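PDB 4M0N: conserved hypothetical protein, putative anti-sigma factor, which probably acts as an anti-sigma factor of the FecR family, this chain being the part of a longer membrane protein that carries the FecR and FecR C-terminal regions. Local coordinates for residues 145-150 with 161-166; 173-176 with 180-183. The protein carries 1 engineered substitution. All blocks are in the same frame, centred on the assembly; numbering follows the deposited sequence.

Interaction 1: residues 145-150 with 161-166; sequences KNEDAQ and YFNRTP
E147 and N163 mark the nearest approach of the two backbones, their CA atoms still 9.0 Å apart, so the bonding across the gap is left to side chains. The contact joins the turn between strand 142-146, the edge strand of the preceding seven-stranded antiparallel sheet, and helix 149-152 to strand 159-166 of the FecR C-terminal region, which pairs with strand 193-199 and is met here on the near side of its bulge. E147 carries it. Its CG stands anti to the backbone N (chi1 -178°), and a bend at the next bond swings the carboxylate towards Y161 and N163. Each oxygen then takes its own donor across the gap. The Y161 hydroxyl donates from OH to E147 OE2 at 2.6 Å, descending from above the carboxylate plane. That plane stands almost perpendicular to the Y161 ring, with E147 CD lying at the ring's edge, in its plane. On the other branch, N163 ND2 gives a nearly straight bond to the syn lone pair of E147 OE1 at 2.9 Å (N-H...O 170°), and OE1 lies in the plane of the N163 amide. E147 OE2 has a second donor, D148 N, at 2.9 Å, arriving on the anti side and from the face opposite to that used by the tyrosine. Three bonds thus pin a carboxylate that is only partly exposed, and probably favour its charged form. D148 itself is the N-cap of helix 149-152; its OD1 accepts from K151 N and, weakly, from Q150 N. In the partner segment, R164 and T165 both face I194 in a G1 beta bulge. Just before it, N163 N donates to T165 OG1 at 3.1 Å.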
loop_
_atom_site.group_PDB
_atom_site.type_symbol
_atom_site.label_atom_id
_atom_site.label_comp_id
_atom_site.label_asym_id
_atom_site.label_seq_id
_atom_site.Cartn_x
_atom_site.Cartn_y
_atom_site.Cartn_z
ATOM N N LYS A 145 -1.147 -9.625 -12.298
ATOM C CA LYS A 145 -0.608 -10.870 -11.814
ATOM C C LYS A 145 -1.429 -11.423 -10.665
ATOM O O LYS A 145 -2.347 -10.776 -10.190
ATOM C CB LYS A 145 0.832 -10.690 -11.336
ATOM C CG LYS A 145 0.993 -9.750 -10.151
ATOM C CD LYS A 145 2.437 -9.684 -9.664
ATOM C CE LYS A 145 3.017 -11.012 -9.184
ATOM N NZ LYS A 145 4.248 -10.713 -8.417
ATOM N N ASN A 146 -1.073 -12.626 -10.210
ATOM C CA ASN A 146 -1.690 -13.185 -9.024
ATOM C C ASN A 146 -0.906 -12.802 -7.803
ATOM O O ASN A 146 0.333 -12.737 -7.827
ATOM C CB ASN A 146 -1.766 -14.720 -9.114
ATOM C CG ASN A 146 -2.657 -15.202 -10.232
ATOM O OD1 ASN A 146 -3.718 -14.644 -10.486
ATOM N ND2 ASN A 146 -2.258 -16.296 -10.865
ATOM N N GLU A 147 -1.606 -12.568 -6.710
ATOM C CA GLU A 147 -0.933 -12.336 -5.431
ATOM C C GLU A 147 -1.950 -12.632 -4.355
ATOM O O GLU A 147 -3.147 -12.369 -4.516
ATOM C CB GLU A 147 -0.421 -10.890 -5.321
ATOM C CG GLU A 147 0.338 -10.579 -4.031
ATOM C CD GLU A 147 1.536 -11.480 -3.840
ATOM O OE1 GLU A 147 2.626 -11.128 -4.313
ATOM O OE2 GLU A 147 1.388 -12.538 -3.190
ATOM N N ASP A 148 -1.463 -13.155 -3.244
ATOM C CA ASP A 148 -2.289 -13.472 -2.081
ATOM C C ASP A 148 -2.694 -12.215 -1.347
ATOM O O ASP A 148 -1.882 -11.592 -0.647
ATOM C CB ASP A 148 -1.475 -14.412 -1.173
ATOM C CG ASP A 148 -2.246 -14.914 0.009
ATOM O OD1 ASP A 148 -3.183 -14.257 0.450
ATOM O OD2 ASP A 148 -1.911 -16.009 0.516
ATOM N N ALA A 149 -3.955 -11.796 -1.517
ATOM C CA ALA A 149 -4.423 -10.545 -0.949
ATOM C C ALA A 149 -4.484 -10.592 0.580
ATOM O O ALA A 149 -4.434 -9.545 1.210
ATOM C CB ALA A 149 -5.801 -10.177 -1.517
ATOM N N GLN A 150 -4.609 -11.792 1.163
ATOM C CA GLN A 150 -4.561 -11.913 2.627
ATOM C C GLN A 150 -3.171 -11.487 3.127
ATOM O O GLN A 150 -3.049 -10.841 4.192
ATOM C CB GLN A 150 -4.926 -13.333 3.057
ATOM C CG GLN A 150 -4.969 -13.524 4.549
ATOM C CD GLN A 150 -5.572 -14.845 4.937
ATOM O OE1 GLN A 150 -5.599 -15.773 4.150
ATOM N NE2 GLN A 150 -6.061 -14.934 6.165
ATOM N N TYR A 161 4.624 -8.037 4.390
ATOM C CA TYR A 161 4.725 -9.109 3.421
ATOM C C TYR A 161 5.531 -8.610 2.231
ATOM O O TYR A 161 5.157 -7.607 1.597
ATOM C CB TYR A 161 3.321 -9.517 2.967
ATOM C CG TYR A 161 3.296 -10.479 1.800
ATOM C CD1 TYR A 161 4.013 -11.673 1.827
ATOM C CD2 TYR A 161 2.559 -10.191 0.667
ATOM C CE1 TYR A 161 3.970 -12.553 0.755
ATOM C CE2 TYR A 161 2.504 -11.065 -0.400
ATOM C CZ TYR A 161 3.202 -12.245 -0.355
ATOM O OH TYR A 161 3.164 -13.109 -1.416
ATOM N N PHE A 162 6.622 -9.311 1.944
ATOM C CA PHE A 162 7.465 -8.969 0.803
ATOM C C PHE A 162 7.538 -10.180 -0.094
ATOM O O PHE A 162 7.768 -11.289 0.357
ATOM C CB PHE A 162 8.855 -8.520 1.246
ATOM C CG PHE A 162 8.833 -7.422 2.280
ATOM C CD1 PHE A 162 8.131 -6.242 2.054
ATOM C CD2 PHE A 162 9.512 -7.573 3.480
ATOM C CE1 PHE A 162 8.110 -5.223 3.002
ATOM C CE2 PHE A 162 9.492 -6.559 4.426
ATOM C CZ PHE A 162 8.797 -5.389 4.191
ATOM N N ASN A 163 7.275 -9.960 -1.366
ATOM C CA ASN A 163 7.380 -11.014 -2.350
ATOM C C ASN A 163 8.104 -10.424 -3.535
ATOM O O ASN A 163 7.506 -9.743 -4.349
ATOM C CB ASN A 163 6.004 -11.536 -2.727
ATOM C CG ASN A 163 6.062 -12.649 -3.765
ATOM O OD1 ASN A 163 7.086 -13.327 -3.933
ATOM N ND2 ASN A 163 4.953 -12.853 -4.460
ATOM N N ARG A 164 9.413 -10.678 -3.604
ATOM C CA ARG A 164 10.271 -10.051 -4.617
ATOM C C ARG A 164 10.057 -8.539 -4.625
ATOM O O ARG A 164 9.956 -7.877 -5.674
ATOM C CB ARG A 164 10.027 -10.663 -6.007
ATOM C CG ARG A 164 11.203 -10.454 -6.953
ATOM C CD ARG A 164 11.073 -11.259 -8.240
ATOM N NE ARG A 164 12.353 -11.265 -8.952
ATOM C CZ ARG A 164 12.835 -10.249 -9.668
ATOM N NH1 ARG A 164 12.142 -9.121 -9.809
ATOM N NH2 ARG A 164 14.022 -10.367 -10.260
ATOM N N THR A 165 9.967 -7.981 -3.422
ATOM C CA THR A 165 9.754 -6.567 -3.274
ATOM C C THR A 165 11.085 -5.859 -3.368
ATOM O O THR A 165 12.038 -6.267 -2.705
ATOM C CB THR A 165 9.114 -6.253 -1.909
ATOM O OG1 THR A 165 7.891 -6.978 -1.805
ATOM C CG2 THR A 165 8.843 -4.780 -1.761
ATOM N N PRO A 166 11.173 -4.793 -4.180
ATOM C CA PRO A 166 12.440 -4.075 -4.221
ATOM C C PRO A 166 12.796 -3.460 -2.863
ATOM O O PRO A 166 11.912 -2.945 -2.183
ATOM C CB PRO A 166 12.181 -2.967 -5.244
ATOM C CG PRO A 166 11.069 -3.482 -6.085
ATOM C CD PRO A 166 10.208 -4.264 -5.157
#

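Interaction 2: residues 173-176 with 180-183; sequences DLER and QEIV
E175 lies against the chain from Q180 to I182, and its side chain can be followed outwards along that backbone. E175 CB sits 3.4 Å from Q180 O, which also receives a CA-H...O contact from E175 CA. With CG anti to the carbonyl carbon (chi1 -67°) and the chain extended beyond it, the methylene E175 CG passes over the same Q180 O and packs 3.8 Å from I182 CB. E175 CD lies 3.5 Å from I182 O. At the tip, E175 OE2 accepts from I182 N at 2.9 Å in an almost straight bond (N-H...O 174°), the donor standing on the anti side and 31° out of the carboxylate plane. E175 OE2 is also only 3.1 Å from I182 O, a close approach of two acceptors that would tend to disfavour the negative charge, as might the nearby carboxylate of E181. The carboxylate thus fastens the C-terminal part of helix 167-178 to the start of strand 182-184, an outer strand of a three-stranded mixed sheet running parallel to 224-228. Q180 N donates back to E175 O at 3.3 Å, a 6→1 bond near the C-terminal end of the helix. Cut back to an alanine, E175 would probably leave I182 N without its side-chain acceptor and I182 CB without the methylene packed on it. The neighbouring leucine gives the contact its buried apolar part: L174 also packs on L203, V206 and L207 of helix 203-214. L174 CB meets the end of the isoleucine side chain, I182 CD1, at 3.7 Å.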
loop_
_atom_site.group_PDB
_atom_site.type_symbol
_atom_site.label_atom_id
_atom_site.label_comp_id
_atom_site.label_asym_id
_atom_site.label_seq_id
_atom_site.Cartn_x
_atom_site.Cartn_y
_atom_site.Cartn_z
ATOM N N ASP A 173 8.172 1.246 3.251
ATOM C CA ASP A 173 7.221 0.577 4.142
ATOM C C ASP A 173 7.698 0.590 5.581
ATOM O O ASP A 173 6.914 0.829 6.525
ATOM C CB ASP A 173 6.994 -0.883 3.763
ATOM C CG ASP A 173 6.223 -1.057 2.477
ATOM O OD1 ASP A 173 5.628 -0.089 1.985
ATOM O OD2 ASP A 173 6.200 -2.204 1.987
ATOM N N LEU A 174 8.986 0.311 5.776
ATOM C CA LEU A 174 9.535 0.305 7.132
ATOM C C LEU A 174 9.515 1.685 7.764
ATOM O O LEU A 174 9.085 1.847 8.930
ATOM C CB LEU A 174 10.952 -0.266 7.154
ATOM C CG LEU A 174 11.143 -1.714 6.670
ATOM C CD1 LEU A 174 12.604 -2.112 6.834
ATOM C CD2 LEU A 174 10.238 -2.710 7.362
ATOM N N GLU A 175 9.942 2.688 7.009
ATOM C CA GLU A 175 9.908 4.050 7.525
ATOM C C GLU A 175 8.516 4.460 7.974
ATOM O O GLU A 175 8.322 5.053 9.046
ATOM C CB GLU A 175 10.384 5.062 6.481
ATOM C CG GLU A 175 11.835 4.973 6.103
ATOM C CD GLU A 175 12.215 6.097 5.166
ATOM O OE1 GLU A 175 11.725 6.087 4.015
ATOM O OE2 GLU A 175 12.994 6.962 5.593
ATOM N N ARG A 176 7.520 4.123 7.165
ATOM C CA ARG A 176 6.154 4.465 7.488
ATOM C C ARG A 176 5.562 3.672 8.662
ATOM O O ARG A 176 4.849 4.222 9.501
ATOM C CB ARG A 176 5.287 4.268 6.248
ATOM C CG ARG A 176 5.561 5.318 5.205
ATOM C CD ARG A 176 4.523 5.255 4.087
ATOM N NE ARG A 176 4.682 4.050 3.291
ATOM C CZ ARG A 176 5.214 3.992 2.069
ATOM N NH1 ARG A 176 5.661 5.068 1.466
ATOM N NH2 ARG A 176 5.322 2.816 1.453
ATOM N N GLN A 180 10.419 5.855 11.464
ATOM C CA GLN A 180 11.849 5.891 11.609
ATOM C C GLN A 180 12.488 6.161 10.258
ATOM O O GLN A 180 12.269 5.404 9.319
ATOM C CB GLN A 180 12.329 4.556 12.168
ATOM C CG GLN A 180 13.840 4.378 12.177
ATOM C CD GLN A 180 14.559 5.466 12.971
ATOM O OE1 GLN A 180 14.365 5.590 14.184
ATOM N NE2 GLN A 180 15.384 6.262 12.292
ATOM N N GLU A 181 13.289 7.232 10.158
ATOM C CA GLU A 181 13.967 7.546 8.909
ATOM C C GLU A 181 15.015 6.475 8.615
ATOM O O GLU A 181 15.832 6.117 9.467
ATOM C CB GLU A 181 14.621 8.926 8.962
ATOM C CG GLU A 181 14.983 9.478 7.588
ATOM C CD GLU A 181 16.098 10.522 7.620
ATOM O OE1 GLU A 181 16.320 11.144 8.677
ATOM O OE2 GLU A 181 16.759 10.714 6.575
ATOM N N ILE A 182 14.961 5.946 7.401
ATOM C CA ILE A 182 15.912 4.954 6.971
ATOM C C ILE A 182 16.404 5.372 5.602
ATOM O O ILE A 182 15.602 5.579 4.707
ATOM C CB ILE A 182 15.289 3.558 6.845
ATOM C CG1 ILE A 182 14.722 3.080 8.180
ATOM C CG2 ILE A 182 16.312 2.567 6.304
ATOM C CD1 ILE A 182 13.875 1.822 8.032
ATOM N N VAL A 183 17.720 5.479 5.466
ATOM C CA VAL A 183 18.356 5.881 4.219
ATOM C C VAL A 183 19.317 4.783 3.747
ATOM O O VAL A 183 19.855 4.029 4.556
ATOM C CB VAL A 183 19.114 7.217 4.402
ATOM C CG1 VAL A 183 18.199 8.259 5.026
ATOM C CG2 VAL A 183 20.361 7.041 5.261
#

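Along the chain, the seven-stranded antiparallel sheet ends with strand 142-146. Interaction 1 then closes the loop that runs through helix 149-152 into strand 159-166, tying the margin of that sheet to the strand that pairs with 193-199. Helix 167-178 follows directly, and interaction 2 closes the much shorter turn from it into strand 182-184, bringing in the three-stranded sheet with 224-228 and 217-221. The two loops lie in series, neither nested nor crossed, with centres about 20 Å apart. They meet nevertheless where strand and helix pack: F162 CE1 touches D173 OD2 at 3.7 Å.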